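Local atomic coordinates of indole-3-acetic acid-amido synthetase GH3.15 (Arabidopsis thaliana, PDB entry 6E1Q), a protein that catalyses the ATP-dependent conjugation of indole-3-butyric acid, a precursor of auxin, to glutamine and possibly cysteine, and also accepts the herbicide 2,4-DB. Residues C200-G205 and L224-F229; L445-N450 and E509-V514; K11-L16 and Y125-Y130; T42-G47 and P63-E68; R559-E564 and K568-N573. All blocks are in the same frame, centred on the assembly; numbering follows the deposited sequence.

Contact 1 (C200-G205 and L224-F229); sequences CQLLCG and LKVIKF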
# COMPACT_ATOMS: atom_id res chain seq x y z
N CYS A 200 -7.74 16.69 -13.70
CA CYS A 200 -7.02 17.92 -13.35
C CYS A 200 -5.62 17.62 -12.85
O CYS A 200 -4.67 18.36 -13.15
CB CYS A 200 -7.80 18.70 -12.30
SG CYS A 200 -9.39 19.32 -12.93
N GLN A 201 -5.48 16.55 -12.07
CA GLN A 201 -4.18 16.16 -11.54
C GLN A 201 -3.21 15.77 -12.66
O GLN A 201 -2.02 16.11 -12.61
CB GLN A 201 -4.40 15.03 -10.54
CG GLN A 201 -3.40 13.92 -10.49
CD GLN A 201 -3.51 13.17 -9.16
OE1 GLN A 201 -3.11 13.68 -8.11
NE2 GLN A 201 -4.09 11.97 -9.20
N LEU A 202 -3.70 15.08 -13.69
CA LEU A 202 -2.83 14.73 -14.81
C LEU A 202 -2.53 15.96 -15.67
O LEU A 202 -1.40 16.13 -16.15
CB LEU A 202 -3.48 13.61 -15.64
CG LEU A 202 -3.24 12.17 -15.15
CD1 LEU A 202 -4.14 11.17 -15.88
CD2 LEU A 202 -1.78 11.76 -15.33
N LEU A 203 -3.52 16.82 -15.88
CA LEU A 203 -3.26 18.05 -16.63
C LEU A 203 -2.17 18.88 -15.93
O LEU A 203 -1.21 19.32 -16.58
CB LEU A 203 -4.55 18.84 -16.79
CG LEU A 203 -4.46 20.21 -17.46
CD1 LEU A 203 -3.93 20.02 -18.85
CD2 LEU A 203 -5.85 20.79 -17.53
N CYS A 204 -2.27 19.04 -14.60
CA CYS A 204 -1.21 19.73 -13.87
C CYS A 204 0.13 19.01 -13.97
O CYS A 204 1.19 19.64 -14.15
CB CYS A 204 -1.61 19.91 -12.41
SG CYS A 204 -2.95 21.14 -12.26
N GLY A 205 0.12 17.68 -13.82
CA GLY A 205 1.38 16.95 -13.89
C GLY A 205 2.02 17.06 -15.26
O GLY A 205 3.25 17.15 -15.37
N LEU A 224 -1.34 2.08 -12.60
CA LEU A 224 -2.05 1.51 -13.75
C LEU A 224 -3.36 2.24 -14.00
O LEU A 224 -3.77 2.39 -15.15
CB LEU A 224 -2.31 0.03 -13.52
CG LEU A 224 -1.11 -0.70 -12.95
CD1 LEU A 224 -1.46 -2.16 -12.65
CD2 LEU A 224 0.05 -0.56 -13.91
N LYS A 225 -4.04 2.66 -12.94
CA LYS A 225 -5.25 3.45 -13.09
C LYS A 225 -4.94 4.82 -13.70
O LYS A 225 -5.70 5.31 -14.54
CB LYS A 225 -5.92 3.57 -11.72
CG LYS A 225 -7.25 4.25 -11.70
CD LYS A 225 -8.30 3.41 -12.38
CE LYS A 225 -9.67 4.07 -12.32
NZ LYS A 225 -10.71 3.29 -13.07
N VAL A 226 -3.82 5.43 -13.33
CA VAL A 226 -3.40 6.68 -13.94
C VAL A 226 -3.12 6.49 -15.42
O VAL A 226 -3.54 7.29 -16.27
CB VAL A 226 -2.17 7.24 -13.20
CG1 VAL A 226 -1.62 8.44 -13.93
CG2 VAL A 226 -2.56 7.67 -11.77
N ILE A 227 -2.41 5.42 -15.77
CA ILE A 227 -2.04 5.17 -17.16
C ILE A 227 -3.28 4.87 -17.99
O ILE A 227 -3.41 5.33 -19.13
CB ILE A 227 -1.02 4.03 -17.21
CG1 ILE A 227 0.29 4.48 -16.58
CG2 ILE A 227 -0.83 3.53 -18.66
CD1 ILE A 227 1.36 3.44 -16.56
N LYS A 228 -4.22 4.10 -17.43
CA LYS A 228 -5.46 3.83 -18.14
C LYS A 228 -6.20 5.13 -18.45
O LYS A 228 -6.70 5.31 -19.57
CB LYS A 228 -6.34 2.90 -17.31
CG LYS A 228 -7.49 2.27 -18.11
CD LYS A 228 -8.86 2.85 -17.73
CE LYS A 228 -10.01 2.02 -18.31
NZ LYS A 228 -10.42 2.43 -19.69
N PHE A 229 -6.28 6.05 -17.49
CA PHE A 229 -6.91 7.34 -17.76
C PHE A 229 -6.17 8.09 -18.87
O PHE A 229 -6.80 8.67 -19.77
CB PHE A 229 -6.96 8.17 -16.48
CG PHE A 229 -7.92 9.32 -16.54
CD1 PHE A 229 -7.53 10.55 -17.04
CD2 PHE A 229 -9.23 9.16 -16.10
CE1 PHE A 229 -8.40 11.61 -17.11
CE2 PHE A 229 -10.13 10.23 -16.16
CZ PHE A 229 -9.71 11.45 -16.66
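With chi1 at -84°, Leu202 holds CG beside its backbone N and sends both methyls across to the helix of 224-229, while Phe229, its CG anti to the backbone N (chi1 -163°), brings one side of its ring back to meet them. The two branches of Leu202 divide the work. Leu202 CD2 touches Val226 CG1 at 3.6 Å, and Leu202 CD1 reaches Phe229 CD1, also at 3.6 Å, approaching the ring at a slant. Leu202 CD1 also lies 3.9 Å from Val226 O, so the leucine fits over the turn between Val226 and Phe229. No hydrogen bond crosses, the side chains that meet are all apolar, and the nearest CA atoms, those of Leu202 and Val226, stay 8.1 Å apart. Helices 194-207 and 220-243 of the GH3 N-terminal domain meet here: Phe229 and Val226 also pack on Met198, Leu202 on Leu230, and on another face of helix 194-207 Cys200 forms a disulfide with Cys255, while Lys225 reaches helix 537-547 of the C-terminal domain.

Contact 2 (L445-N450 and E509-V514); sequences LKAVTN and ESLDAV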
# COMPACT_ATOMS: atom_id res chain seq x y z
N LEU A 445 -0.38 -15.94 -3.46
CA LEU A 445 0.45 -15.03 -4.26
C LEU A 445 1.70 -15.73 -4.79
O LEU A 445 2.07 -15.57 -5.96
CB LEU A 445 0.82 -13.81 -3.41
CG LEU A 445 -0.31 -12.79 -3.16
CD1 LEU A 445 0.03 -11.82 -2.02
CD2 LEU A 445 -0.60 -11.99 -4.44
N LYS A 446 2.39 -16.49 -3.93
CA LYS A 446 3.58 -17.17 -4.41
C LYS A 446 3.22 -18.24 -5.44
O LYS A 446 3.93 -18.41 -6.44
CB LYS A 446 4.37 -17.79 -3.25
CG LYS A 446 5.54 -18.63 -3.76
CD LYS A 446 6.61 -18.91 -2.71
CE LYS A 446 7.83 -19.57 -3.36
NZ LYS A 446 7.50 -20.89 -4.01
N ALA A 447 2.10 -18.94 -5.23
CA ALA A 447 1.65 -19.95 -6.19
C ALA A 447 1.39 -19.33 -7.56
O ALA A 447 1.81 -19.87 -8.59
CB ALA A 447 0.39 -20.64 -5.67
N VAL A 448 0.68 -18.20 -7.59
CA VAL A 448 0.34 -17.53 -8.85
C VAL A 448 1.60 -16.96 -9.50
O VAL A 448 1.76 -17.02 -10.72
CB VAL A 448 -0.71 -16.43 -8.59
CG1 VAL A 448 -0.77 -15.44 -9.74
CG2 VAL A 448 -2.08 -17.05 -8.34
N THR A 449 2.51 -16.42 -8.69
CA THR A 449 3.84 -16.04 -9.18
C THR A 449 4.54 -17.20 -9.88
O THR A 449 5.07 -17.04 -10.99
CB THR A 449 4.69 -15.54 -8.01
OG1 THR A 449 4.18 -14.27 -7.58
CG2 THR A 449 6.17 -15.41 -8.39
N ASN A 450 4.59 -18.37 -9.23
CA ASN A 450 5.20 -19.54 -9.87
C ASN A 450 4.49 -19.89 -11.16
O ASN A 450 5.13 -20.18 -12.18
CB ASN A 450 5.18 -20.75 -8.94
CG ASN A 450 6.10 -20.61 -7.75
OD1 ASN A 450 5.88 -21.24 -6.71
ND2 ASN A 450 7.14 -19.82 -7.90
N GLU A 509 0.61 -27.21 -7.03
CA GLU A 509 1.83 -27.77 -6.49
C GLU A 509 2.49 -26.81 -5.52
O GLU A 509 3.30 -27.23 -4.68
CB GLU A 509 2.78 -28.14 -7.65
CG GLU A 509 4.15 -28.67 -7.27
CD GLU A 509 4.15 -30.13 -6.84
OE1 GLU A 509 3.07 -30.77 -6.85
OE2 GLU A 509 5.23 -30.65 -6.50
N SER A 510 2.15 -25.52 -5.61
CA SER A 510 2.70 -24.48 -4.75
C SER A 510 1.87 -24.23 -3.49
O SER A 510 2.31 -23.45 -2.64
CB SER A 510 2.81 -23.17 -5.51
OG SER A 510 3.84 -23.20 -6.47
N LEU A 511 0.68 -24.82 -3.36
CA LEU A 511 -0.13 -24.58 -2.18
C LEU A 511 0.38 -25.48 -1.05
O LEU A 511 1.36 -26.21 -1.20
CB LEU A 511 -1.61 -24.79 -2.51
CG LEU A 511 -2.17 -23.89 -3.62
CD1 LEU A 511 -3.59 -24.28 -3.99
CD2 LEU A 511 -2.11 -22.42 -3.27
N ASP A 512 -0.28 -25.42 0.11
CA ASP A 512 0.29 -26.08 1.28
C ASP A 512 -0.13 -27.54 1.37
O ASP A 512 -0.92 -28.05 0.56
CB ASP A 512 -0.04 -25.30 2.56
CG ASP A 512 -1.50 -25.42 3.01
OD1 ASP A 512 -2.27 -26.26 2.50
OD2 ASP A 512 -1.88 -24.63 3.90
N ALA A 513 0.40 -28.23 2.38
CA ALA A 513 0.19 -29.66 2.52
C ALA A 513 -1.27 -30.01 2.78
O ALA A 513 -1.72 -31.09 2.36
CB ALA A 513 1.07 -30.21 3.64
N VAL A 514 -2.01 -29.15 3.46
CA VAL A 514 -3.41 -29.47 3.74
C VAL A 514 -4.21 -29.47 2.45
O VAL A 514 -5.00 -30.38 2.20
CB VAL A 514 -4.00 -28.51 4.80
CG1 VAL A 514 -5.48 -28.80 5.01
CG2 VAL A 514 -3.25 -28.64 6.12
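Ala447 and Ser510 bring the two backbones to a CA-CA separation of 4.9 Å, where helix 441-452 runs past the end of helix 497-510 and the turn leading to helix 513-522. Such an approach relies on small side chains: Ser510 CB lies 3.5 Å from Ala447 CA and is equally near its CB, so the serine methylene rests directly against the helix surface. Leu511 covers the same alanine from a second direction, its CD2 methyl 3.9 Å from Ala447 CB.

Beside this apolar patch is a polar one. Ser510 OG, set beside its own backbone N by chi1 of -72°, stands 2.8 Å from Asn450 OD1 and is also close to Thr506 O. One turn back on its own helix, Lys446 NZ donates to Asn450 OD1 at 3.2 Å, in the carbonyl plane and on a lone pair, with a C=O...N angle of 125°. Replacing Asn450 by an alanine would probably leave the Lys446 ammonium without this acceptor and take away the oxygen beside Ser510 OG.

In the C-terminal domain, Ala447 also packs on Val507 of helix 497-510, Val448 turns to Leu462 and Phe465 of strand 461-470, and Asp512 caps the start of helix 513-522 through Tyr515 N.

Contact 3 (K11-L16 and Y125-Y130); sequences KACLSL and YAPLLY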
# COMPACT_ATOMS: atom_id res chain seq x y z
N LYS A 11 24.47 16.37 5.99
CA LYS A 11 25.40 15.54 6.75
C LYS A 11 24.94 15.36 8.19
O LYS A 11 25.11 14.29 8.78
CB LYS A 11 26.81 16.14 6.68
CG LYS A 11 27.88 15.28 7.34
CD LYS A 11 27.97 13.91 6.64
CE LYS A 11 27.97 12.74 7.63
NZ LYS A 11 26.63 12.35 8.11
N ALA A 12 24.33 16.40 8.76
CA ALA A 12 23.79 16.27 10.10
C ALA A 12 22.63 15.27 10.13
O ALA A 12 22.48 14.51 11.09
CB ALA A 12 23.35 17.63 10.63
N CYS A 13 21.81 15.27 9.07
CA CYS A 13 20.68 14.35 9.03
C CYS A 13 21.15 12.90 8.94
O CYS A 13 20.67 12.03 9.69
CB CYS A 13 19.76 14.71 7.87
SG CYS A 13 18.78 16.22 8.14
N LEU A 14 22.08 12.61 8.03
CA LEU A 14 22.60 11.26 7.88
C LEU A 14 23.31 10.80 9.14
O LEU A 14 23.25 9.62 9.51
CB LEU A 14 23.55 11.19 6.68
CG LEU A 14 22.97 11.58 5.32
CD1 LEU A 14 24.08 11.71 4.29
CD2 LEU A 14 21.93 10.57 4.87
N SER A 15 24.02 11.72 9.81
CA SER A 15 24.66 11.35 11.06
C SER A 15 23.64 11.01 12.14
O SER A 15 23.87 10.12 12.96
CB SER A 15 25.58 12.48 11.53
OG SER A 15 25.97 12.28 12.87
N LEU A 16 22.49 11.70 12.15
CA LEU A 16 21.45 11.36 13.12
C LEU A 16 20.83 9.99 12.83
O LEU A 16 20.52 9.23 13.76
CB LEU A 16 20.37 12.44 13.11
CG LEU A 16 19.40 12.35 14.29
CD1 LEU A 16 20.19 12.35 15.59
CD2 LEU A 16 18.39 13.49 14.26
N TYR A 125 14.80 11.80 6.85
CA TYR A 125 15.15 10.70 5.97
C TYR A 125 15.38 11.14 4.53
O TYR A 125 16.14 10.47 3.80
CB TYR A 125 14.05 9.63 6.04
CG TYR A 125 14.21 8.51 5.04
CD1 TYR A 125 15.14 7.49 5.25
CD2 TYR A 125 13.45 8.47 3.88
CE1 TYR A 125 15.29 6.45 4.32
CE2 TYR A 125 13.60 7.44 2.95
CZ TYR A 125 14.52 6.44 3.17
OH TYR A 125 14.65 5.42 2.23
N ALA A 126 14.76 12.24 4.09
CA ALA A 126 14.92 12.68 2.70
C ALA A 126 16.38 12.87 2.26
O ALA A 126 16.70 12.49 1.12
CB ALA A 126 14.11 13.96 2.47
N PRO A 127 17.29 13.45 3.06
CA PRO A 127 18.69 13.55 2.58
C PRO A 127 19.30 12.21 2.21
O PRO A 127 20.15 12.15 1.31
CB PRO A 127 19.42 14.18 3.77
CG PRO A 127 18.35 14.95 4.50
CD PRO A 127 17.11 14.12 4.36
N LEU A 128 18.88 11.11 2.85
CA LEU A 128 19.37 9.81 2.42
C LEU A 128 18.88 9.49 1.02
O LEU A 128 19.65 9.00 0.18
CB LEU A 128 18.94 8.73 3.41
CG LEU A 128 19.69 7.41 3.19
CD1 LEU A 128 20.04 6.79 4.51
CD2 LEU A 128 18.86 6.45 2.35
N LEU A 129 17.60 9.76 0.74
CA LEU A 129 17.09 9.59 -0.61
C LEU A 129 17.88 10.44 -1.59
O LEU A 129 18.35 9.95 -2.62
CB LEU A 129 15.60 9.94 -0.67
CG LEU A 129 14.57 8.95 -0.11
CD1 LEU A 129 13.14 9.52 -0.17
CD2 LEU A 129 14.67 7.60 -0.83
N TYR A 130 18.06 11.73 -1.26
CA TYR A 130 18.84 12.61 -2.13
C TYR A 130 20.25 12.08 -2.32
O TYR A 130 20.79 12.11 -3.43
CB TYR A 130 18.90 14.03 -1.58
CG TYR A 130 17.55 14.65 -1.33
CD1 TYR A 130 16.46 14.33 -2.12
CD2 TYR A 130 17.37 15.55 -0.29
CE1 TYR A 130 15.23 14.89 -1.88
CE2 TYR A 130 16.14 16.11 -0.04
CZ TYR A 130 15.07 15.78 -0.84
OH TYR A 130 13.84 16.34 -0.59
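Cys13 and Leu14 supply the apolar contacts from helix 10-22, Cys13 meeting Pro127 of helix 112-132, and Leu14 chiefly Leu128. Cys13 lies against the proline ring: its CB is 3.7 Å from Pro127 CG, and the sulfur SG is 3.9 Å from that same CG. Leu14 uses one methyl, CD2, which comes down on backbone as much as on side chain, 3.6 Å from Leu128 CA and 3.8 Å from Leu128 CB. Its chi1 of -59° sets CG beside the backbone N and carries CD2 over the Pro127-Leu128 junction.

Hydrogen bonding bears on the contact through the backbone alone, as none crosses between the segments. Proline lacks an N-H, and the nitrogens of Pro127 and Leu128 miss the usual bond to the preceding turn; Leu128 N makes only a weak one to Tyr125 O, giving a proline kink.

By axis geometry the helix segments, both of the GH3 N-terminal domain, approach to 8.4 Å and cross at -108°, nearer perpendicular than parallel, so the meeting is short. Leu124 of helix 112-132 also touches Cys13 and Leu16, Leu17 meets Leu128 from helix 10-22, and Tyr125 and Leu129 face Ser324 of strand 321-327.

Contact 4 (T42-G47 and P63-E68); sequences TEYLRG and PVVTYE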
# COMPACT_ATOMS: atom_id res chain seq x y z
N THR A 42 -4.09 7.68 32.13
CA THR A 42 -5.16 7.37 31.19
C THR A 42 -6.01 6.22 31.74
O THR A 42 -5.55 5.39 32.53
CB THR A 42 -4.63 6.96 29.81
OG1 THR A 42 -3.85 5.76 29.92
CG2 THR A 42 -3.80 8.07 29.19
N GLU A 43 -7.28 6.19 31.34
CA GLU A 43 -8.13 5.09 31.78
C GLU A 43 -7.55 3.75 31.34
O GLU A 43 -7.51 2.80 32.11
CB GLU A 43 -9.55 5.26 31.25
CG GLU A 43 -10.40 4.03 31.45
CD GLU A 43 -11.84 4.19 30.98
OE1 GLU A 43 -12.38 5.33 30.99
OE2 GLU A 43 -12.43 3.17 30.59
N TYR A 44 -7.05 3.69 30.10
CA TYR A 44 -6.56 2.42 29.57
C TYR A 44 -5.35 1.91 30.36
O TYR A 44 -5.32 0.76 30.82
CB TYR A 44 -6.20 2.56 28.09
CG TYR A 44 -5.92 1.21 27.46
CD1 TYR A 44 -6.95 0.45 26.94
CD2 TYR A 44 -4.62 0.68 27.44
CE1 TYR A 44 -6.72 -0.79 26.40
CE2 TYR A 44 -4.39 -0.57 26.89
CZ TYR A 44 -5.45 -1.29 26.36
OH TYR A 44 -5.26 -2.54 25.81
N LEU A 45 -4.33 2.75 30.52
CA LEU A 45 -3.08 2.26 31.10
C LEU A 45 -3.20 2.04 32.60
O LEU A 45 -2.68 1.06 33.13
CB LEU A 45 -1.94 3.24 30.79
CG LEU A 45 -0.56 2.62 30.58
CD1 LEU A 45 -0.66 1.45 29.61
CD2 LEU A 45 0.41 3.69 30.09
N ARG A 46 -3.91 2.94 33.29
CA ARG A 46 -4.02 2.84 34.74
C ARG A 46 -4.72 1.54 35.15
O ARG A 46 -4.39 0.95 36.18
CB ARG A 46 -4.76 4.06 35.30
CG ARG A 46 -5.25 3.92 36.74
CD ARG A 46 -6.77 4.05 36.84
NE ARG A 46 -7.24 5.34 36.35
CZ ARG A 46 -8.43 5.54 35.78
NH1 ARG A 46 -9.27 4.54 35.61
NH2 ARG A 46 -8.77 6.76 35.36
N GLY A 47 -5.66 1.08 34.32
CA GLY A 47 -6.35 -0.16 34.62
C GLY A 47 -5.45 -1.37 34.67
O GLY A 47 -5.78 -2.36 35.33
N PRO A 63 -1.94 -6.38 28.27
CA PRO A 63 -2.19 -7.47 27.33
C PRO A 63 -1.85 -7.09 25.90
O PRO A 63 -1.89 -5.92 25.50
CB PRO A 63 -3.70 -7.72 27.49
CG PRO A 63 -4.23 -6.35 27.78
CD PRO A 63 -3.19 -5.68 28.64
N VAL A 64 -1.52 -8.11 25.12
CA VAL A 64 -1.34 -7.94 23.68
C VAL A 64 -2.71 -7.99 23.04
O VAL A 64 -3.45 -8.96 23.20
CB VAL A 64 -0.41 -9.02 23.11
CG1 VAL A 64 -0.16 -8.77 21.63
CG2 VAL A 64 0.90 -9.04 23.88
N VAL A 65 -3.06 -6.93 22.30
CA VAL A 65 -4.43 -6.74 21.85
C VAL A 65 -4.47 -6.57 20.34
O VAL A 65 -3.45 -6.30 19.70
CB VAL A 65 -5.09 -5.53 22.53
CG1 VAL A 65 -5.17 -5.76 24.02
CG2 VAL A 65 -4.29 -4.26 22.22
N THR A 66 -5.67 -6.75 19.78
CA THR A 66 -5.99 -6.41 18.41
C THR A 66 -6.92 -5.20 18.40
O THR A 66 -7.42 -4.78 19.44
CB THR A 66 -6.69 -7.57 17.68
OG1 THR A 66 -7.90 -7.89 18.38
CG2 THR A 66 -5.78 -8.79 17.59
N TYR A 67 -7.17 -4.67 17.19
CA TYR A 67 -8.14 -3.59 17.04
C TYR A 67 -9.48 -3.97 17.65
O TYR A 67 -10.13 -3.15 18.31
CB TYR A 67 -8.32 -3.24 15.57
CG TYR A 67 -9.21 -2.03 15.39
CD1 TYR A 67 -8.69 -0.75 15.53
CD2 TYR A 67 -10.58 -2.16 15.15
CE1 TYR A 67 -9.50 0.37 15.38
CE2 TYR A 67 -11.39 -1.04 15.00
CZ TYR A 67 -10.84 0.22 15.11
OH TYR A 67 -11.60 1.34 14.97
N GLU A 68 -9.89 -5.23 17.48
CA GLU A 68 -11.18 -5.67 18.02
C GLU A 68 -11.25 -5.46 19.53
O GLU A 68 -12.31 -5.11 20.06
CB GLU A 68 -11.41 -7.14 17.68
CG GLU A 68 -11.79 -7.43 16.24
CD GLU A 68 -10.71 -7.08 15.24
OE1 GLU A 68 -11.07 -6.86 14.07
OE2 GLU A 68 -9.51 -7.03 15.60
O HOH W 1 -2.82 -3.37 25.63
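The phenol ring of Tyr44 sits among other aromatics: Tyr402 meets it with planes about 10° apart, and Tyr73 and Phe48 form edge-to-face pairs with it. At its rim, in the ring plane, sits a water that receives the hydroxyl proton, 2.6 Å from Tyr44 OH. The same water donates onward to Pro63 O at 2.7 Å, so one molecule joins the phenol to the backbone carbonyl of 63-68 where no direct hydrogen bond links the segments. Tyr44 reaches this far because its CG is anti to the backbone N (chi1 -170°), which extends the ring away from its helix.

Both segments, elements of the GH3 N-terminal domain, include helix starts with a threonine N-cap. Thr42 OG1 accepts from Leu45 N at 3.1 Å, with an N-H...O angle of 159°, and so fixes the first turn that carries Tyr44; Thr66 precedes helix 67-78.

Val65 comes from the opposing direction and turns both methyls to the same side of the hydroxyl, CG1 at 3.7 Å and CG2 at 4.1 Å from Tyr44 OH. Pro63 CG is more distant, 4.4 Å from that oxygen. The junction borders the central domain: Val65 makes backbone hydrogen bonds with Arg403 and Arg405, the latter on strand 404-416, while Ile70 of helix 67-78 packs against both Tyr44 and Val65.

Contact 5 (R559-E564 and K568-N573); sequences RSVTNE and KILEAN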
# COMPACT_ATOMS: atom_id res chain seq x y z
N ARG A 559 -7.68 -10.44 -3.27
CA ARG A 559 -7.19 -11.68 -3.87
C ARG A 559 -8.19 -12.84 -3.77
O ARG A 559 -7.96 -13.89 -4.37
CB ARG A 559 -5.87 -12.08 -3.23
CG ARG A 559 -4.77 -11.07 -3.49
CD ARG A 559 -4.76 -10.61 -4.94
NE ARG A 559 -3.56 -9.85 -5.25
CZ ARG A 559 -3.31 -9.28 -6.43
NH1 ARG A 559 -4.18 -9.38 -7.43
NH2 ARG A 559 -2.17 -8.63 -6.61
N SER A 560 -9.27 -12.69 -3.02
CA SER A 560 -10.41 -13.58 -3.19
C SER A 560 -11.68 -12.78 -2.96
O SER A 560 -11.67 -11.76 -2.27
CB SER A 560 -10.34 -14.79 -2.26
OG SER A 560 -10.62 -14.41 -0.94
N VAL A 561 -12.78 -13.25 -3.55
CA VAL A 561 -14.05 -12.55 -3.53
C VAL A 561 -15.13 -13.50 -3.02
O VAL A 561 -15.19 -14.66 -3.45
CB VAL A 561 -14.41 -12.02 -4.93
CG1 VAL A 561 -15.76 -11.39 -4.90
CG2 VAL A 561 -13.38 -11.00 -5.39
N THR A 562 -15.97 -13.01 -2.10
CA THR A 562 -17.15 -13.73 -1.66
C THR A 562 -18.45 -13.02 -1.98
O THR A 562 -19.49 -13.69 -2.05
CB THR A 562 -17.14 -13.97 -0.14
OG1 THR A 562 -16.74 -12.76 0.54
CG2 THR A 562 -16.18 -15.11 0.22
N ASN A 563 -18.43 -11.70 -2.17
CA ASN A 563 -19.66 -10.97 -2.44
C ASN A 563 -20.28 -11.43 -3.76
O ASN A 563 -19.61 -11.50 -4.79
CB ASN A 563 -19.39 -9.47 -2.49
CG ASN A 563 -20.61 -8.67 -2.88
OD1 ASN A 563 -20.94 -8.58 -4.06
ND2 ASN A 563 -21.29 -8.10 -1.89
N GLU A 564 -21.58 -11.74 -3.71
CA GLU A 564 -22.24 -12.39 -4.84
C GLU A 564 -22.33 -11.48 -6.05
O GLU A 564 -22.31 -11.97 -7.19
CB GLU A 564 -23.63 -12.87 -4.42
CG GLU A 564 -23.64 -14.16 -3.58
CD GLU A 564 -22.98 -15.34 -4.28
OE1 GLU A 564 -22.50 -16.26 -3.57
OE2 GLU A 564 -22.93 -15.36 -5.52
N LYS A 568 -20.66 -12.47 -9.59
CA LYS A 568 -21.41 -12.44 -10.84
C LYS A 568 -20.71 -11.56 -11.87
O LYS A 568 -20.78 -11.82 -13.08
CB LYS A 568 -22.83 -11.97 -10.55
CG LYS A 568 -23.74 -11.86 -11.76
CD LYS A 568 -25.16 -11.53 -11.34
CE LYS A 568 -25.73 -10.32 -12.07
NZ LYS A 568 -25.32 -10.21 -13.52
N ILE A 569 -19.99 -10.54 -11.42
CA ILE A 569 -19.22 -9.71 -12.34
C ILE A 569 -18.03 -10.48 -12.91
O ILE A 569 -17.73 -10.39 -14.11
CB ILE A 569 -18.76 -8.42 -11.64
CG1 ILE A 569 -19.96 -7.48 -11.43
CG2 ILE A 569 -17.60 -7.78 -12.43
CD1 ILE A 569 -19.56 -6.05 -11.10
N LEU A 570 -17.29 -11.19 -12.06
CA LEU A 570 -16.18 -11.98 -12.58
C LEU A 570 -16.68 -13.11 -13.48
O LEU A 570 -16.09 -13.37 -14.53
CB LEU A 570 -15.34 -12.53 -11.44
CG LEU A 570 -14.68 -11.44 -10.62
CD1 LEU A 570 -14.47 -11.91 -9.21
CD2 LEU A 570 -13.36 -11.11 -11.28
N GLU A 571 -17.80 -13.73 -13.11
CA GLU A 571 -18.26 -14.90 -13.85
C GLU A 571 -18.70 -14.54 -15.26
O GLU A 571 -18.46 -15.31 -16.19
CB GLU A 571 -19.37 -15.63 -13.07
CG GLU A 571 -18.87 -16.72 -12.08
CD GLU A 571 -18.00 -17.83 -12.71
OE1 GLU A 571 -17.85 -17.87 -13.95
OE2 GLU A 571 -17.45 -18.65 -11.95
N ALA A 572 -19.30 -13.37 -15.47
CA ALA A 572 -19.69 -13.12 -16.85
C ALA A 572 -18.59 -12.45 -17.67
O ALA A 572 -18.79 -12.18 -18.85
CB ALA A 572 -21.00 -12.32 -16.93
N ASN A 573 -17.42 -12.20 -17.09
CA ASN A 573 -16.26 -11.84 -17.91
C ASN A 573 -15.45 -13.05 -18.37
O ASN A 573 -14.48 -12.87 -19.11
CB ASN A 573 -15.34 -10.86 -17.17
CG ASN A 573 -15.89 -9.45 -17.12
OD1 ASN A 573 -15.57 -8.61 -17.99
ND2 ASN A 573 -16.65 -9.14 -16.07
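Val561 and Leu570 form the buried side of the contact, where the loop of 559-564, in the GH3 C-terminal domain, runs into helix 564-571; Val561 CG2 and Leu570 CD1 meet tip to tip at 4.1 Å. That single methyl pair is an ordinary van der Waals touch, with 9.3 Å between Val561 CA and Leu570 CA behind it. Leu570 gets there with CG beside its backbone N (chi1 -63°). The packing is completed from outside the pair: Thr466 of strand 461-470 touches both side chains, and Ala566 and Leu567 lie against Val561.

On the exposed side, Glu564 and Lys568 are joined by their backbones. Lys568 N donates to Glu564 O at 3.0 Å with an N-H...O angle of 160°, the i to i+4 bond of the first helical turn, and Lys568 CB passes 3.4 Å from Glu564 O. Their charged ends do not pair: the lysine chain runs out with CG anti to its backbone N, then bends, and its ammonium ends far from the Glu564 carboxylate. Before this turn Asn563 occupies the N-cap position, its OD1 accepting from Ala566 N.

Chemically, backbone hydrogen bonding and the asparagine cap define where the helix begins, whereas the valine-leucine touch adds only a weak, nondirectional apolar contact, and the loop is also tied to strand 461-470 by backbone bonding of Val561 with Ser467.

Overall arrangement
Contacts 1, 3 and 4 belong to the GH3 N-terminal domain, and contact 2 to the C-terminal domain, where contact 5 lies beside it. Those two touch directly, Leu445 CD2 packing 3.7 Å from Arg559 NE, although their centres are 21 Å apart. Along the chain, contact 4 falls between the two segments of contact 3, yet their centres lie 36 Å apart. Contacts 1 and 3 do not line the pocket: the side chains of Val226 and Pro127 are about 10 Å and 12 Å from a bound (2,4-dichlorophenoxy)acetic acid. Toward the ATP site, Leu128 is about 9 Å from Phe325 and Val65 about 10 Å from Glu330, side chain to side chain.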